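Local coordinates for protein plantazolicin methyltransferase BamL (Bacillus amyloliquefaciens subsp. plantarum, PDB 5DLY) that probably transfers methyl groups from S-adenosylmethionine to the N-terminal amine of desmethylplantazolicin, completing this antibiotic, and here holds S-adenosylhomocysteine and a thiazole analogue of its substrate, at residues L161-L166 / M192-Q197. Sequence-based numbering, arbitrary orientation.
Sequences LDRNSL and MEEFKQ. With 5D7 (prop-2-en-1-yl 2-[(1S)-1-amino-4-carbamimidamidobutyl]-1,3-thiazole-4-carboxylate), chain B.
Glu194 OE1 is gripped twice: Arg163 NH2 reaches it at 2.8 Å on the syn side, and the backbone N of Thr191 donates to it as well. The other carboxylate oxygen, Glu194 OE2, takes a hydrogen bond of 3.1 Å from Arg163 NH1, arriving from above the carboxylate plane. The result is an end-on, two-nitrogen salt bridge. Both oxygens lie close to the guanidinium plane, but the two flat groups are twisted 39° apart, and with this twist NH2 meets OE1 nearer the carboxylate plane than NH1 meets OE2. Arg163 gets there by folding its chain at CG-CD (chi3 83°), turning NH1 and NH2 toward the helix start, and NH2 has a second acceptor in the carbonyl of Ser189.

Beside this bridge the link is made through water. One molecule donates to Asp162 OD2 at 2.7 Å and also to Asn164 OD1. The same water accepts from the backbone N of Met192 at 3.2 Å, giving an N-H of the helix's first turn a partner. The remaining oxygen, Asp162 OD1, accepts from the backbone N of Asn164 at 2.9 Å, closing an Asx turn that ties the acid to its own loop. One residue earlier, Leu161 belongs to the pocket of the bound substrate analogue: its CD2 lies 3.5 Å from C6 of the thiazole ester. The contact thus pins the start of helix 192-203 to the loop leaving strand 154-160, a loop at the C-terminal end of a parallel strand, where Rossmann-like methyltransferases bind their ligands.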
ATOM      1  N   LEU A 161       1.732   1.207  -8.224  1.00  9.81           N
ATOM      2  CA  LEU A 161       1.985   1.148  -9.661  1.00 10.21           C
ATOM      3  C   LEU A 161       3.410   1.560 -10.006  1.00 10.53           C
ATOM      4  O   LEU A 161       3.987   2.433  -9.351  1.00 10.76           O
ATOM      5  CB  LEU A 161       1.037   2.094 -10.391  1.00 10.33           C
ATOM      6  CG  LEU A 161      -0.460   1.856 -10.222  1.00 10.76           C
ATOM      7  CD1 LEU A 161      -1.230   2.942 -10.964  1.00 11.09           C
ATOM      8  CD2 LEU A 161      -0.859   0.479 -10.717  1.00 11.82           C
ATOM      9  N   ASP A 162       3.954   0.931 -11.049  1.00 11.08           N
ATOM     10  CA  ASP A 162       5.229   1.335 -11.645  1.00 12.09           C
ATOM     11  C   ASP A 162       4.900   2.135 -12.895  1.00 12.16           C
ATOM     12  O   ASP A 162       4.173   1.647 -13.760  1.00 12.32           O
ATOM     13  CB  ASP A 162       6.036   0.084 -12.016  1.00 13.12           C
ATOM     14  CG  ASP A 162       7.453   0.396 -12.487  1.00 14.57           C
ATOM     15  OD1 ASP A 162       7.695   1.469 -13.071  1.00 15.58           O
ATOM     16  OD2 ASP A 162       8.322  -0.479 -12.284  1.00 17.10           O
ATOM     17  N   ARG A 163       5.444   3.349 -12.994  1.00 12.50           N
ATOM     18  CA  ARG A 163       5.182   4.214 -14.152  1.00 13.45           C
ATOM     19  C   ARG A 163       5.518   3.538 -15.490  1.00 14.27           C
ATOM     20  O   ARG A 163       4.844   3.783 -16.501  1.00 14.23           O
ATOM     21  CB  ARG A 163       5.916   5.557 -14.016  1.00 13.39           C
ATOM     22  CG  ARG A 163       5.655   6.526 -15.164  1.00 13.93           C
ATOM     23  CD  ARG A 163       6.104   7.943 -14.839  1.00 14.14           C
ATOM     24  NE  ARG A 163       7.537   8.155 -15.069  1.00 14.74           N
ATOM     25  CZ  ARG A 163       8.457   8.258 -14.111  1.00 14.92           C
ATOM     26  NH1 ARG A 163       9.731   8.457 -14.435  1.00 15.66           N
ATOM     27  NH2 ARG A 163       8.121   8.160 -12.828  1.00 15.34           N
ATOM     28  N   ASN A 164       6.537   2.680 -15.482  1.00 15.10           N
ATOM     29  CA  ASN A 164       6.979   1.996 -16.699  1.00 16.50           C
ATOM     30  C   ASN A 164       5.978   0.947 -17.186  1.00 17.11           C
ATOM     31  O   ASN A 164       6.115   0.424 -18.291  1.00 17.89           O
ATOM     32  CB  ASN A 164       8.370   1.374 -16.512  1.00 17.05           C
ATOM     33  CG  ASN A 164       9.488   2.414 -16.428  1.00 18.25           C
ATOM     34  OD1 ASN A 164      10.472   2.216 -15.716  1.00 19.75           O
ATOM     35  ND2 ASN A 164       9.347   3.510 -17.159  1.00 17.92           N
ATOM     36  N   SER A 165       4.967   0.656 -16.364  1.00 17.23           N
ATOM     37  CA  SER A 165       3.944  -0.346 -16.690  1.00 17.35           C
ATOM     38  C   SER A 165       2.684   0.208 -17.367  1.00 18.14           C
ATOM     39  O   SER A 165       1.726  -0.543 -17.593  1.00 17.92           O
ATOM     40  CB  SER A 165       3.534  -1.111 -15.423  1.00 17.17           C
ATOM     41  OG  SER A 165       4.596  -1.907 -14.940  1.00 17.97           O
ATOM     42  N   LEU A 166       2.683   1.505 -17.692  1.00 18.91           N
ATOM     43  CA  LEU A 166       1.505   2.181 -18.258  1.00 20.75           C
ATOM     44  C   LEU A 166       0.891   1.415 -19.436  1.00 21.52           C
ATOM     45  O   LEU A 166      -0.313   1.133 -19.440  1.00 21.19           O
ATOM     46  CB  LEU A 166       1.844   3.621 -18.671  1.00 21.88           C
ATOM     47  CG  LEU A 166       0.782   4.535 -19.316  1.00 22.84           C
ATOM     48  CD1 LEU A 166      -0.630   4.341 -18.768  1.00 23.50           C
ATOM     49  CD2 LEU A 166       1.199   5.996 -19.183  1.00 24.01           C
ATOM     50  N   MET A 192      10.714   1.936 -10.646  1.00 15.65           N
ATOM     51  CA  MET A 192      11.510   1.147  -9.722  1.00 17.89           C
ATOM     52  C   MET A 192      12.767   1.891  -9.256  1.00 17.51           C
ATOM     53  O   MET A 192      13.060   1.942  -8.060  1.00 16.88           O
ATOM     54  CB  MET A 192      11.892  -0.180 -10.378  1.00 20.57           C
ATOM     55  CG  MET A 192      12.808  -1.036  -9.531  1.00 24.49           C
ATOM     56  SD  MET A 192      12.142  -1.221  -7.874  1.00 30.39           S
ATOM     57  CE  MET A 192      10.767  -2.318  -8.199  1.00 27.52           C
ATOM     58  N   GLU A 193      13.495   2.459 -10.217  1.00 17.73           N
ATOM     59  CA  GLU A 193      14.701   3.232  -9.947  1.00 18.16           C
ATOM     60  C   GLU A 193      14.443   4.385  -8.966  1.00 16.69           C
ATOM     61  O   GLU A 193      15.184   4.555  -7.989  1.00 16.58           O
ATOM     62  CB  GLU A 193      15.256   3.763 -11.274  1.00 19.81           C
ATOM     63  CG  GLU A 193      16.467   4.665 -11.155  1.00 22.44           C
ATOM     64  CD  GLU A 193      16.863   5.253 -12.495  1.00 23.59           C
ATOM     65  OE1 GLU A 193      16.259   6.265 -12.916  1.00 24.44           O
ATOM     66  OE2 GLU A 193      17.783   4.695 -13.123  1.00 25.85           O
ATOM     67  N   GLU A 194      13.393   5.163  -9.219  1.00 15.66           N
ATOM     68  CA  GLU A 194      13.056   6.311  -8.372  1.00 15.01           C
ATOM     69  C   GLU A 194      12.629   5.883  -6.977  1.00 14.35           C
ATOM     70  O   GLU A 194      12.975   6.532  -5.994  1.00 14.33           O
ATOM     71  CB  GLU A 194      11.952   7.156  -9.005  1.00 15.88           C
ATOM     72  CG  GLU A 194      12.382   7.904 -10.257  1.00 16.46           C
ATOM     73  CD  GLU A 194      11.208   8.414 -11.063  1.00 17.15           C
ATOM     74  OE1 GLU A 194      10.055   7.994 -10.801  1.00 17.20           O
ATOM     75  OE2 GLU A 194      11.431   9.249 -11.969  1.00 17.93           O
ATOM     76  N   PHE A 195      11.857   4.801  -6.913  1.00 14.01           N
ATOM     77  CA  PHE A 195      11.362   4.259  -5.654  1.00 13.92           C
ATOM     78  C   PHE A 195      12.517   3.763  -4.786  1.00 14.34           C
ATOM     79  O   PHE A 195      12.548   4.025  -3.575  1.00 13.91           O
ATOM     80  CB  PHE A 195      10.365   3.137  -5.972  1.00 13.24           C
ATOM     81  CG  PHE A 195       9.569   2.632  -4.790  1.00 12.83           C
ATOM     82  CD1 PHE A 195       9.000   3.505  -3.868  1.00 13.07           C
ATOM     83  CD2 PHE A 195       9.347   1.271  -4.645  1.00 13.11           C
ATOM     84  CE1 PHE A 195       8.247   3.018  -2.799  1.00 13.37           C
ATOM     85  CE2 PHE A 195       8.591   0.777  -3.584  1.00 12.98           C
ATOM     86  CZ  PHE A 195       8.046   1.657  -2.660  1.00 13.30           C
ATOM     87  N   LYS A 196      13.471   3.069  -5.411  1.00 15.12           N
ATOM     88  CA  LYS A 196      14.678   2.590  -4.719  1.00 16.73           C
ATOM     89  C   LYS A 196      15.470   3.745  -4.115  1.00 17.14           C
ATOM     90  O   LYS A 196      15.901   3.673  -2.956  1.00 17.16           O
ATOM     91  CB  LYS A 196      15.576   1.792  -5.671  1.00 17.89           C
ATOM     92  CG  LYS A 196      15.205   0.326  -5.840  1.00 20.08           C
ATOM     93  CD  LYS A 196      16.357  -0.430  -6.495  1.00 21.39           C
ATOM     94  CE  LYS A 196      16.172  -1.941  -6.429  1.00 22.54           C
ATOM     95  NZ  LYS A 196      15.957  -2.574  -7.763  1.00 23.32           N
ATOM     96  N   GLN A 197      15.641   4.809  -4.900  1.00 17.35           N
ATOM     97  CA  GLN A 197      16.342   6.004  -4.436  1.00 18.54           C
ATOM     98  C   GLN A 197      15.626   6.642  -3.247  1.00 17.19           C
ATOM     99  O   GLN A 197      16.263   7.031  -2.261  1.00 17.45           O
ATOM    100  CB  GLN A 197      16.513   7.019  -5.570  1.00 20.53           C
ATOM    101  CG  GLN A 197      17.503   8.140  -5.255  1.00 23.80           C
ATOM    102  CD  GLN A 197      18.850   7.639  -4.756  1.00 25.54           C
ATOM    103  OE1 GLN A 197      19.480   6.768  -5.366  1.00 28.22           O
ATOM    104  NE2 GLN A 197      19.303   8.193  -3.639  1.00 26.57           N
TER
HETATM  105  O9  5D7 B 300      -3.377  -1.656  -8.714  1.00 16.75           O
HETATM  106  C6  5D7 B 300      -3.829  -1.109  -9.708  1.00 16.40           C
HETATM  107  O7  5D7 B 300      -3.783  -1.753 -10.998  1.00 18.14           O
HETATM  108  C8  5D7 B 300      -3.096  -2.991 -11.197  1.00 20.46           C
HETATM  109  C2  5D7 B 300      -4.473   0.225  -9.632  1.00 14.60           C
HETATM  110  N3  5D7 B 300      -4.761   0.822  -8.445  1.00 13.79           N
HETATM  111  C4  5D7 B 300      -5.353   2.022  -8.539  1.00 13.23           C
HETATM  112  S5  5D7 B 300      -5.577   2.405 -10.215  1.00 13.61           S
HETATM  113  C1  5D7 B 300      -4.857   0.941 -10.775  1.00 14.40           C
HETATM  114  CA  5D7 B 300      -5.814   2.952  -7.486  1.00 12.82           C
HETATM  115  N   5D7 B 300      -5.723   2.254  -6.210  1.00 13.74           N
HETATM  116  CB  5D7 B 300      -4.988   4.246  -7.459  1.00 12.17           C
HETATM  117  CG  5D7 B 300      -3.472   4.079  -7.611  1.00 11.60           C
HETATM  118  CD  5D7 B 300      -2.769   5.204  -6.868  1.00 11.40           C
HETATM  119  NE  5D7 B 300      -1.337   5.126  -7.127  1.00 11.25           N
HETATM  120  CZ  5D7 B 300      -0.644   5.664  -8.132  1.00 10.96           C
HETATM  121  NH2 5D7 B 300       0.603   5.487  -8.201  1.00 11.00           N
HETATM  122  NH1 5D7 B 300      -1.225   6.375  -9.013  1.00 10.97           N
HETATM  123  C3  5D7 B 300      -3.179  -3.348 -12.659  1.00 22.92           C
HETATM  124  C5  5D7 B 300      -3.263  -4.605 -13.049  1.00 24.55           C
HETATM  125  O   HOH W   1      10.608   0.424 -13.480  1.00 22.41           O